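Local coordinates for protein intracellular serine protease (Bacillus licheniformis, PDB 4ZOQ) that is a lanthipeptide protease of the subtilase family that cuts peptide bonds sequence-specifically, probably as a serine endopeptidase, at residues K28-E39 with E330-K338; V282-Y293 with K304-K312. One frame throughout, in Å; residues are numbered along the deposited sequence.

Both contacts lie on the same side of the chain's centre, about 12 Å apart between their centres, and they touch: E39 and L337 of interaction 1 pack against L288, S291 and E292 of interaction 2. Helix 275-297, which carries the predicted catalytic S276 near its start, joins them; in interaction 2 it crosses helix 303-313, and it also meets helix 333-338, T285 and V289 touching both helices. Along the chain, 28-39 comes first, then 282-293, 304-312 and 330-338, so that interaction 2 is nested within the loop closed by interaction 1. Interaction 1 brings the early helix 24-30 against the last helix of the chain, while interaction 2 joins near neighbours beside the central sheet.

Interaction 1 (K28-E39 with E330-K338); sequences KQTDSYRTYQIE and EVRAYQALK
The C-terminal end of helix 24-30 meets the start of helix 333-338, and Q29 ties them together by binding A333 and Y334. First-turn amides have no carbonyl of their own helix to bind, and Q29 supplies two acceptors: its backbone O takes Y334 N and its side-chain OE1 takes A333 N, both at 2.9 Å, A333 N almost in line with the amide C=O (175°). Q29 bends at chi2 (-80°) to bring OE1 there, while NE2 is hydrogen-bonded to Q281 OE1, consistent with this amide orientation. With an alanine here, A333 N would probably lose its side-chain acceptor and Q281 OE1 its NE2 donor, loosening the join to the last helix. The Y334 ring lies with one face under D31 CB, 4.1 Å from its centroid, and its edge against backbone carbonyls, CE1 3.4 Å from K28 O. T35 turns its methyl CG2 onto Y334 CB (3.4 Å). L337 packs its CD1 4.0 Å from both I38 CG2 and E39 CB, the E39 carboxylate leading away to G41 N. D31, at positive phi, forms the Schellman motif ending helix 24-30, a common helix exit, beside a helix start whose first amides, after N-cap R332, Q29 takes.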
loop_
_atom_site.group_PDB
_atom_site.type_symbol
_atom_site.label_atom_id
_atom_site.label_comp_id
_atom_site.label_asym_id
_atom_site.label_seq_id
_atom_site.Cartn_x
_atom_site.Cartn_y
_atom_site.Cartn_z
ATOM N N LYS B 28 -15.145 -3.663 -14.039
ATOM C CA LYS B 28 -16.055 -3.790 -12.907
ATOM C C LYS B 28 -16.015 -2.545 -12.018
ATOM O O LYS B 28 -17.036 -1.926 -11.754
ATOM C CB LYS B 28 -15.717 -5.042 -12.102
ATOM C CG LYS B 28 -16.683 -5.317 -11.003
ATOM C CD LYS B 28 -16.374 -6.592 -10.222
ATOM C CE LYS B 28 -17.564 -6.928 -9.296
ATOM N NZ LYS B 28 -18.601 -7.770 -9.969
ATOM N N GLN B 29 -14.812 -2.139 -11.636
ATOM C CA GLN B 29 -14.608 -0.985 -10.778
ATOM C C GLN B 29 -15.194 0.328 -11.342
ATOM O O GLN B 29 -15.883 1.075 -10.626
ATOM C CB GLN B 29 -13.111 -0.815 -10.529
ATOM C CG GLN B 29 -12.485 -1.780 -9.517
ATOM C CD GLN B 29 -12.738 -1.355 -8.062
ATOM O OE1 GLN B 29 -13.582 -0.489 -7.787
ATOM N NE2 GLN B 29 -11.959 -1.912 -7.137
ATOM N N THR B 30 -14.948 0.574 -12.631
ATOM C CA THR B 30 -15.229 1.853 -13.278
ATOM C C THR B 30 -16.526 1.861 -14.102
ATOM O O THR B 30 -16.769 2.814 -14.851
ATOM C CB THR B 30 -14.068 2.268 -14.227
ATOM O OG1 THR B 30 -13.926 1.279 -15.254
ATOM C CG2 THR B 30 -12.745 2.404 -13.470
ATOM N N ASP B 31 -17.331 0.806 -13.970
ATOM C CA ASP B 31 -18.548 0.614 -14.751
ATOM C C ASP B 31 -18.228 0.719 -16.262
ATOM O O ASP B 31 -18.723 1.618 -16.962
ATOM C CB ASP B 31 -19.645 1.615 -14.359
ATOM C CG ASP B 31 -21.014 1.259 -14.969
ATOM O OD1 ASP B 31 -21.183 0.108 -15.451
ATOM O OD2 ASP B 31 -21.924 2.120 -14.949
ATOM N N SER B 32 -17.371 -0.185 -16.738
ATOM C CA SER B 32 -16.874 -0.153 -18.118
ATOM C C SER B 32 -16.292 1.211 -18.478
ATOM O O SER B 32 -16.588 1.745 -19.536
ATOM C CB SER B 32 -17.977 -0.548 -19.099
ATOM O OG SER B 32 -18.337 -1.906 -18.884
ATOM N N TYR B 33 -15.499 1.783 -17.566
ATOM C CA TYR B 33 -14.749 3.030 -17.786
ATOM C C TYR B 33 -15.637 4.272 -17.899
ATOM O O TYR B 33 -15.184 5.322 -18.328
ATOM C CB TYR B 33 -13.854 2.882 -19.019
ATOM C CG TYR B 33 -13.095 1.596 -18.889
ATOM C CD1 TYR B 33 -12.044 1.481 -17.981
ATOM C CD2 TYR B 33 -13.471 0.468 -19.620
ATOM C CE1 TYR B 33 -11.377 0.289 -17.817
ATOM C CE2 TYR B 33 -12.817 -0.736 -19.459
ATOM C CZ TYR B 33 -11.771 -0.818 -18.557
ATOM O OH TYR B 33 -11.112 -1.995 -18.389
ATOM N N ARG B 34 -16.886 4.179 -17.471
ATOM C CA ARG B 34 -17.739 5.357 -17.459
ATOM C C ARG B 34 -17.277 6.388 -16.432
ATOM O O ARG B 34 -17.490 7.580 -16.615
ATOM C CB ARG B 34 -19.171 4.951 -17.175
ATOM C CG ARG B 34 -19.862 4.404 -18.375
ATOM C CD ARG B 34 -21.244 3.849 -18.022
ATOM N NE ARG B 34 -21.865 3.306 -19.223
ATOM C CZ ARG B 34 -21.720 2.057 -19.646
ATOM N NH1 ARG B 34 -20.947 1.204 -18.968
ATOM N NH2 ARG B 34 -22.331 1.671 -20.761
ATOM N N THR B 35 -16.627 5.926 -15.361
ATOM C CA THR B 35 -16.144 6.822 -14.316
ATOM C C THR B 35 -15.103 7.814 -14.849
ATOM O O THR B 35 -14.962 8.901 -14.282
ATOM C CB THR B 35 -15.523 6.034 -13.109
ATOM O OG1 THR B 35 -14.354 5.297 -13.513
ATOM C CG2 THR B 35 -16.537 5.091 -12.499
ATOM N N TYR B 36 -14.441 7.485 -15.968
ATOM C CA TYR B 36 -13.460 8.403 -16.560
ATOM C C TYR B 36 -14.094 9.707 -16.964
ATOM O O TYR B 36 -13.423 10.730 -17.000
ATOM C CB TYR B 36 -12.774 7.817 -17.791
ATOM C CG TYR B 36 -11.839 6.652 -17.537
ATOM C CD1 TYR B 36 -11.506 6.249 -16.241
ATOM C CD2 TYR B 36 -11.331 5.922 -18.597
ATOM C CE1 TYR B 36 -10.669 5.161 -16.020
ATOM C CE2 TYR B 36 -10.497 4.829 -18.387
ATOM C CZ TYR B 36 -10.171 4.452 -17.104
ATOM O OH TYR B 36 -9.330 3.381 -16.905
ATOM N N GLN B 37 -15.372 9.677 -17.313
ATOM C CA GLN B 37 -16.068 10.914 -17.652
ATOM C C GLN B 37 -16.845 11.488 -16.465
ATOM O O GLN B 37 -17.422 12.549 -16.580
ATOM C CB GLN B 37 -16.965 10.726 -18.883
ATOM C CG GLN B 37 -18.152 9.849 -18.653
ATOM C CD GLN B 37 -19.111 9.795 -19.835
ATOM O OE1 GLN B 37 -19.841 8.830 -20.003
ATOM N NE2 GLN B 37 -19.217 10.889 -20.553
ATOM N N ILE B 38 -16.850 10.786 -15.332
ATOM C CA ILE B 38 -17.478 11.285 -14.111
ATOM C C ILE B 38 -16.411 11.970 -13.255
ATOM O O ILE B 38 -16.583 13.101 -12.813
ATOM C CB ILE B 38 -18.135 10.148 -13.282
ATOM C CG1 ILE B 38 -19.109 9.307 -14.129
ATOM C CG2 ILE B 38 -18.824 10.715 -12.033
ATOM C CD1 ILE B 38 -20.248 10.113 -14.689
ATOM N N GLU B 39 -15.309 11.271 -13.024
ATOM C CA GLU B 39 -14.193 11.813 -12.281
ATOM C C GLU B 39 -12.973 10.981 -12.633
ATOM O O GLU B 39 -12.835 9.818 -12.243
ATOM C CB GLU B 39 -14.457 11.819 -10.765
ATOM C CG GLU B 39 -13.274 12.354 -9.938
ATOM C CD GLU B 39 -12.869 13.787 -10.343
ATOM O OE1 GLU B 39 -11.747 13.967 -10.871
ATOM O OE2 GLU B 39 -13.649 14.734 -10.125
ATOM N N GLU B 330 -16.888 -5.402 -0.916
ATOM C CA GLU B 330 -16.101 -5.048 -2.087
ATOM C C GLU B 330 -16.307 -3.617 -2.519
ATOM O O GLU B 330 -17.450 -3.172 -2.731
ATOM C CB GLU B 330 -16.442 -5.954 -3.250
ATOM C CG GLU B 330 -15.604 -5.700 -4.495
ATOM C CD GLU B 330 -15.948 -6.704 -5.567
ATOM O OE1 GLU B 330 -16.655 -7.665 -5.218
ATOM O OE2 GLU B 330 -15.494 -6.582 -6.722
ATOM N N VAL B 331 -15.199 -2.885 -2.567
ATOM C CA VAL B 331 -15.179 -1.525 -3.075
ATOM C C VAL B 331 -15.464 -1.458 -4.576
ATOM O O VAL B 331 -14.920 -2.222 -5.347
ATOM C CB VAL B 331 -13.809 -0.840 -2.783
ATOM C CG1 VAL B 331 -13.662 0.471 -3.582
ATOM C CG2 VAL B 331 -13.676 -0.589 -1.298
ATOM N N ARG B 332 -16.322 -0.535 -4.978
ATOM C CA ARG B 332 -16.604 -0.293 -6.396
ATOM C C ARG B 332 -16.567 1.199 -6.637
ATOM O O ARG B 332 -17.427 1.940 -6.135
ATOM C CB ARG B 332 -17.952 -0.880 -6.817
ATOM C CG ARG B 332 -18.011 -2.418 -6.758
ATOM C CD ARG B 332 -19.456 -2.871 -6.962
ATOM N NE ARG B 332 -20.289 -2.315 -5.890
ATOM C CZ ARG B 332 -21.603 -2.509 -5.766
ATOM N NH1 ARG B 332 -22.247 -3.243 -6.674
ATOM N NH2 ARG B 332 -22.265 -1.953 -4.738
ATOM N N ALA B 333 -15.571 1.650 -7.397
ATOM C CA ALA B 333 -15.366 3.086 -7.600
ATOM C C ALA B 333 -16.605 3.795 -8.164
ATOM O O ALA B 333 -16.946 4.870 -7.682
ATOM C CB ALA B 333 -14.175 3.314 -8.524
ATOM N N TYR B 334 -17.285 3.206 -9.156
ATOM C CA TYR B 334 -18.451 3.889 -9.748
ATOM C C TYR B 334 -19.577 4.032 -8.733
ATOM O O TYR B 334 -20.301 5.008 -8.755
ATOM C CB TYR B 334 -18.965 3.171 -11.006
ATOM C CG TYR B 334 -19.756 1.922 -10.732
ATOM C CD1 TYR B 334 -19.110 0.682 -10.620
ATOM C CD2 TYR B 334 -21.148 1.971 -10.589
ATOM C CE1 TYR B 334 -19.822 -0.472 -10.362
ATOM C CE2 TYR B 334 -21.867 0.834 -10.341
ATOM C CZ TYR B 334 -21.199 -0.396 -10.228
ATOM O OH TYR B 334 -21.904 -1.548 -9.978
ATOM N N GLN B 335 -19.706 3.063 -7.833
ATOM C CA GLN B 335 -20.727 3.141 -6.801
ATOM C C GLN B 335 -20.364 4.234 -5.813
ATOM O O GLN B 335 -21.227 4.956 -5.330
ATOM C CB GLN B 335 -20.866 1.825 -6.046
ATOM C CG GLN B 335 -21.607 0.739 -6.772
ATOM C CD GLN B 335 -23.041 1.089 -7.114
ATOM O OE1 GLN B 335 -23.593 2.112 -6.660
ATOM N NE2 GLN B 335 -23.689 0.185 -7.859
ATOM N N ALA B 336 -19.068 4.331 -5.511
ATOM C CA ALA B 336 -18.565 5.363 -4.611
ATOM C C ALA B 336 -18.941 6.746 -5.111
ATOM O O ALA B 336 -19.452 7.575 -4.349
ATOM C CB ALA B 336 -17.037 5.250 -4.464
ATOM N N LEU B 337 -18.713 6.977 -6.397
ATOM C CA LEU B 337 -19.007 8.269 -7.022
ATOM C C LEU B 337 -20.529 8.449 -7.126
ATOM O O LEU B 337 -21.058 9.554 -6.955
ATOM C CB LEU B 337 -18.329 8.372 -8.404
ATOM C CG LEU B 337 -16.790 8.401 -8.459
ATOM C CD1 LEU B 337 -16.321 8.382 -9.875
ATOM C CD2 LEU B 337 -16.212 9.635 -7.765
ATOM N N LYS B 338 -21.228 7.344 -7.359
ATOM C CA LYS B 338 -22.672 7.398 -7.537
ATOM C C LYS B 338 -23.353 7.796 -6.230
ATOM O O LYS B 338 -24.390 8.476 -6.234
ATOM C CB LYS B 338 -23.193 6.045 -8.019
ATOM C CG LYS B 338 -24.630 6.013 -8.457
ATOM C CD LYS B 338 -25.091 4.557 -8.649
ATOM C CE LYS B 338 -26.294 4.239 -7.763
ATOM N NZ LYS B 338 -26.582 2.772 -7.691
#

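Interaction 2 (V282-Y293 with K304-K312); sequences VAGTAALVISEY and KQVHHILRK
V289 and V306 face each other where the two helices come nearest, their CG1 methyls 3.9 Å apart. With CG1 anti to the backbone N, V289 also meets I309 tip to tip, CG1 to CD1 at 3.6 Å. V306 enters between A286, V289 and I290: its CG2 rests 3.7 Å from I290 CG1, whose side chain runs across it at about a right angle, and the small A286 lets the valine come close. L310 reaches the preceding turn, where its CD2 touches T285 CG2 (3.8 Å) and its CD1 touches V282 CG1 (4.2 Å); T285 keeps its hydroxyl on the Q281 carbonyl and offers only the methyl. At the far end Q305 NE2 donates to Y293 OH (2.9 Å) in a bent bond (140° at the hydrogen), amide and ring planes 78° apart, and Q305 OE1 accepts from S302 N. In the next shell F170, L168 and V133 of the central sheet back the apolar residues, and A333 and A336 of helix 333-338 lie against T285 and V289. The segment axes approach to 9.9 Å and cross at 118°. Such packing of the helix with the predicted catalytic serine between the mostly parallel sheet and later helices belongs to the subtilase alpha/beta core.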
loop_
_atom_site.group_PDB
_atom_site.type_symbol
_atom_site.label_atom_id
_atom_site.label_comp_id
_atom_site.label_asym_id
_atom_site.label_seq_id
_atom_site.Cartn_x
_atom_site.Cartn_y
_atom_site.Cartn_z
ATOM N N VAL B 282 -8.527 0.323 -3.948
ATOM C CA VAL B 282 -9.217 1.100 -2.939
ATOM C C VAL B 282 -8.540 2.471 -2.752
ATOM O O VAL B 282 -9.211 3.493 -2.624
ATOM C CB VAL B 282 -9.268 0.326 -1.585
ATOM C CG1 VAL B 282 -10.082 1.099 -0.528
ATOM C CG2 VAL B 282 -9.841 -1.056 -1.810
ATOM N N ALA B 283 -7.210 2.491 -2.735
ATOM C CA ALA B 283 -6.506 3.756 -2.635
ATOM C C ALA B 283 -6.863 4.638 -3.847
ATOM O O ALA B 283 -7.163 5.838 -3.682
ATOM C CB ALA B 283 -5.007 3.537 -2.543
ATOM N N GLY B 284 -6.877 4.026 -5.042
ATOM C CA GLY B 284 -7.252 4.713 -6.267
ATOM C C GLY B 284 -8.670 5.245 -6.185
ATOM O O GLY B 284 -8.936 6.395 -6.557
ATOM N N THR B 285 -9.567 4.423 -5.643
ATOM C CA THR B 285 -10.951 4.843 -5.453
ATOM C C THR B 285 -11.032 6.008 -4.455
ATOM O O THR B 285 -11.788 6.967 -4.666
ATOM C CB THR B 285 -11.848 3.696 -4.947
ATOM O OG1 THR B 285 -11.785 2.580 -5.855
ATOM C CG2 THR B 285 -13.307 4.184 -4.833
ATOM N N ALA B 286 -10.236 5.946 -3.389
ATOM C CA ALA B 286 -10.212 7.040 -2.413
ATOM C C ALA B 286 -9.775 8.360 -3.055
ATOM O O ALA B 286 -10.364 9.420 -2.795
ATOM C CB ALA B 286 -9.302 6.703 -1.255
ATOM N N ALA B 287 -8.735 8.285 -3.885
ATOM C CA ALA B 287 -8.246 9.455 -4.615
ATOM C C ALA B 287 -9.350 9.986 -5.534
ATOM O O ALA B 287 -9.494 11.197 -5.705
ATOM C CB ALA B 287 -6.985 9.119 -5.408
ATOM N N LEU B 288 -10.151 9.090 -6.096
ATOM C CA LEU B 288 -11.256 9.564 -6.929
ATOM C C LEU B 288 -12.298 10.349 -6.119
ATOM O O LEU B 288 -12.774 11.391 -6.573
ATOM C CB LEU B 288 -11.933 8.403 -7.660
ATOM C CG LEU B 288 -11.266 7.879 -8.926
ATOM C CD1 LEU B 288 -12.231 6.913 -9.638
ATOM C CD2 LEU B 288 -10.873 9.054 -9.841
ATOM N N VAL B 289 -12.641 9.844 -4.928
ATOM C CA VAL B 289 -13.628 10.489 -4.066
ATOM C C VAL B 289 -13.109 11.851 -3.612
ATOM O O VAL B 289 -13.835 12.847 -3.678
ATOM C CB VAL B 289 -13.966 9.625 -2.850
ATOM C CG1 VAL B 289 -14.704 10.444 -1.787
ATOM C CG2 VAL B 289 -14.796 8.436 -3.283
ATOM N N ILE B 290 -11.845 11.899 -3.191
ATOM C CA ILE B 290 -11.258 13.159 -2.793
ATOM C C ILE B 290 -11.316 14.161 -3.961
ATOM O O ILE B 290 -11.713 15.311 -3.773
ATOM C CB ILE B 290 -9.795 12.987 -2.302
ATOM C CG1 ILE B 290 -9.763 12.251 -0.959
ATOM C CG2 ILE B 290 -9.115 14.357 -2.153
ATOM C CD1 ILE B 290 -8.444 11.678 -0.576
ATOM N N SER B 291 -10.970 13.710 -5.169
ATOM C CA SER B 291 -10.998 14.579 -6.341
ATOM C C SER B 291 -12.422 15.113 -6.585
ATOM O O SER B 291 -12.630 16.323 -6.707
ATOM C CB SER B 291 -10.502 13.816 -7.567
ATOM O OG SER B 291 -9.159 13.385 -7.388
ATOM N N GLU B 292 -13.417 14.225 -6.587
ATOM C CA GLU B 292 -14.767 14.706 -6.811
ATOM C C GLU B 292 -15.216 15.679 -5.709
ATOM O O GLU B 292 -15.786 16.735 -5.991
ATOM C CB GLU B 292 -15.759 13.562 -6.895
ATOM C CG GLU B 292 -17.163 14.071 -7.055
ATOM C CD GLU B 292 -18.029 13.153 -7.862
ATOM O OE1 GLU B 292 -17.522 12.557 -8.841
ATOM O OE2 GLU B 292 -19.223 13.039 -7.517
ATOM N N TYR B 293 -14.940 15.328 -4.461
ATOM C CA TYR B 293 -15.405 16.143 -3.342
ATOM C C TYR B 293 -14.791 17.545 -3.395
ATOM O O TYR B 293 -15.474 18.547 -3.189
ATOM C CB TYR B 293 -15.056 15.464 -2.011
ATOM C CG TYR B 293 -15.659 16.127 -0.798
ATOM C CD1 TYR B 293 -15.110 17.291 -0.256
ATOM C CD2 TYR B 293 -16.807 15.595 -0.202
ATOM C CE1 TYR B 293 -15.678 17.900 0.879
ATOM C CE2 TYR B 293 -17.393 16.190 0.920
ATOM C CZ TYR B 293 -16.824 17.337 1.454
ATOM O OH TYR B 293 -17.409 17.920 2.548
ATOM N N LYS B 304 -12.380 10.675 7.472
ATOM C CA LYS B 304 -13.600 9.994 7.881
ATOM C C LYS B 304 -14.675 10.133 6.829
ATOM O O LYS B 304 -15.398 9.188 6.539
ATOM C CB LYS B 304 -14.155 10.597 9.180
ATOM C CG LYS B 304 -13.732 9.940 10.459
ATOM C CD LYS B 304 -14.422 10.604 11.666
ATOM C CE LYS B 304 -13.810 10.128 12.989
ATOM N NZ LYS B 304 -14.080 11.040 14.135
ATOM N N GLN B 305 -14.753 11.302 6.214
ATOM C CA GLN B 305 -15.735 11.488 5.162
ATOM C C GLN B 305 -15.497 10.552 3.975
ATOM O O GLN B 305 -16.441 9.965 3.454
ATOM C CB GLN B 305 -15.733 12.925 4.686
ATOM C CG GLN B 305 -16.553 13.832 5.564
ATOM C CD GLN B 305 -16.379 15.290 5.191
ATOM O OE1 GLN B 305 -15.301 15.869 5.358
ATOM N NE2 GLN B 305 -17.430 15.876 4.618
ATOM N N VAL B 306 -14.242 10.415 3.556
ATOM C CA VAL B 306 -13.905 9.536 2.441
ATOM C C VAL B 306 -14.155 8.087 2.834
ATOM O O VAL B 306 -14.750 7.332 2.070
ATOM C CB VAL B 306 -12.465 9.725 1.986
ATOM C CG1 VAL B 306 -12.182 8.842 0.790
ATOM C CG2 VAL B 306 -12.252 11.177 1.620
ATOM N N HIS B 307 -13.724 7.723 4.040
ATOM C CA HIS B 307 -13.918 6.373 4.556
ATOM C C HIS B 307 -15.402 6.037 4.585
ATOM O O HIS B 307 -15.819 4.911 4.259
ATOM C CB HIS B 307 -13.316 6.245 5.960
ATOM C CG HIS B 307 -13.316 4.847 6.499
ATOM N ND1 HIS B 307 -14.461 4.217 6.950
ATOM C CD2 HIS B 307 -12.305 3.965 6.687
ATOM C CE1 HIS B 307 -14.156 3.000 7.369
ATOM N NE2 HIS B 307 -12.857 2.821 7.215
ATOM N N HIS B 308 -16.200 7.030 4.965
ATOM C CA HIS B 308 -17.649 6.861 5.027
ATOM C C HIS B 308 -18.218 6.559 3.632
ATOM O O HIS B 308 -19.044 5.674 3.467
ATOM C CB HIS B 308 -18.318 8.110 5.630
ATOM C CG HIS B 308 -19.789 7.967 5.804
ATOM N ND1 HIS B 308 -20.348 7.288 6.863
ATOM C CD2 HIS B 308 -20.821 8.347 5.013
ATOM C CE1 HIS B 308 -21.665 7.276 6.733
ATOM N NE2 HIS B 308 -21.977 7.913 5.619
ATOM N N ILE B 309 -17.776 7.303 2.628
ATOM C CA ILE B 309 -18.229 7.054 1.272
ATOM C C ILE B 309 -17.817 5.636 0.789
ATOM O O ILE B 309 -18.643 4.921 0.218
ATOM C CB ILE B 309 -17.701 8.139 0.335
ATOM C CG1 ILE B 309 -18.377 9.456 0.700
ATOM C CG2 ILE B 309 -17.998 7.787 -1.118
ATOM C CD1 ILE B 309 -17.715 10.670 0.138
ATOM N N LEU B 310 -16.580 5.217 1.068
ATOM C CA LEU B 310 -16.109 3.875 0.707
ATOM C C LEU B 310 -16.946 2.815 1.349
ATOM O O LEU B 310 -17.346 1.830 0.704
ATOM C CB LEU B 310 -14.648 3.667 1.137
ATOM C CG LEU B 310 -13.648 4.535 0.369
ATOM C CD1 LEU B 310 -12.239 4.445 0.900
ATOM C CD2 LEU B 310 -13.674 4.082 -1.097
ATOM N N ARG B 311 -17.216 3.016 2.636
ATOM C CA ARG B 311 -17.970 2.040 3.402
ATOM C C ARG B 311 -19.417 1.879 2.895
ATOM O O ARG B 311 -19.855 0.777 2.639
ATOM C CB ARG B 311 -17.934 2.410 4.880
ATOM C CG ARG B 311 -18.841 1.572 5.753
ATOM C CD ARG B 311 -18.555 1.854 7.204
ATOM N NE ARG B 311 -19.214 3.062 7.693
ATOM C CZ ARG B 311 -20.477 3.136 8.109
ATOM N NH1 ARG B 311 -21.272 2.068 8.067
ATOM N NH2 ARG B 311 -20.939 4.301 8.551
ATOM N N LYS B 312 -20.124 2.970 2.660
ATOM C CA LYS B 312 -21.513 2.847 2.256
ATOM C C LYS B 312 -21.695 2.380 0.815
ATOM O O LYS B 312 -22.750 1.863 0.466
ATOM C CB LYS B 312 -22.243 4.182 2.442
ATOM C CG LYS B 312 -22.439 4.558 3.891
ATOM C CD LYS B 312 -23.662 3.777 4.408
ATOM C CE LYS B 312 -24.194 4.320 5.727
ATOM N NZ LYS B 312 -24.948 3.269 6.466
#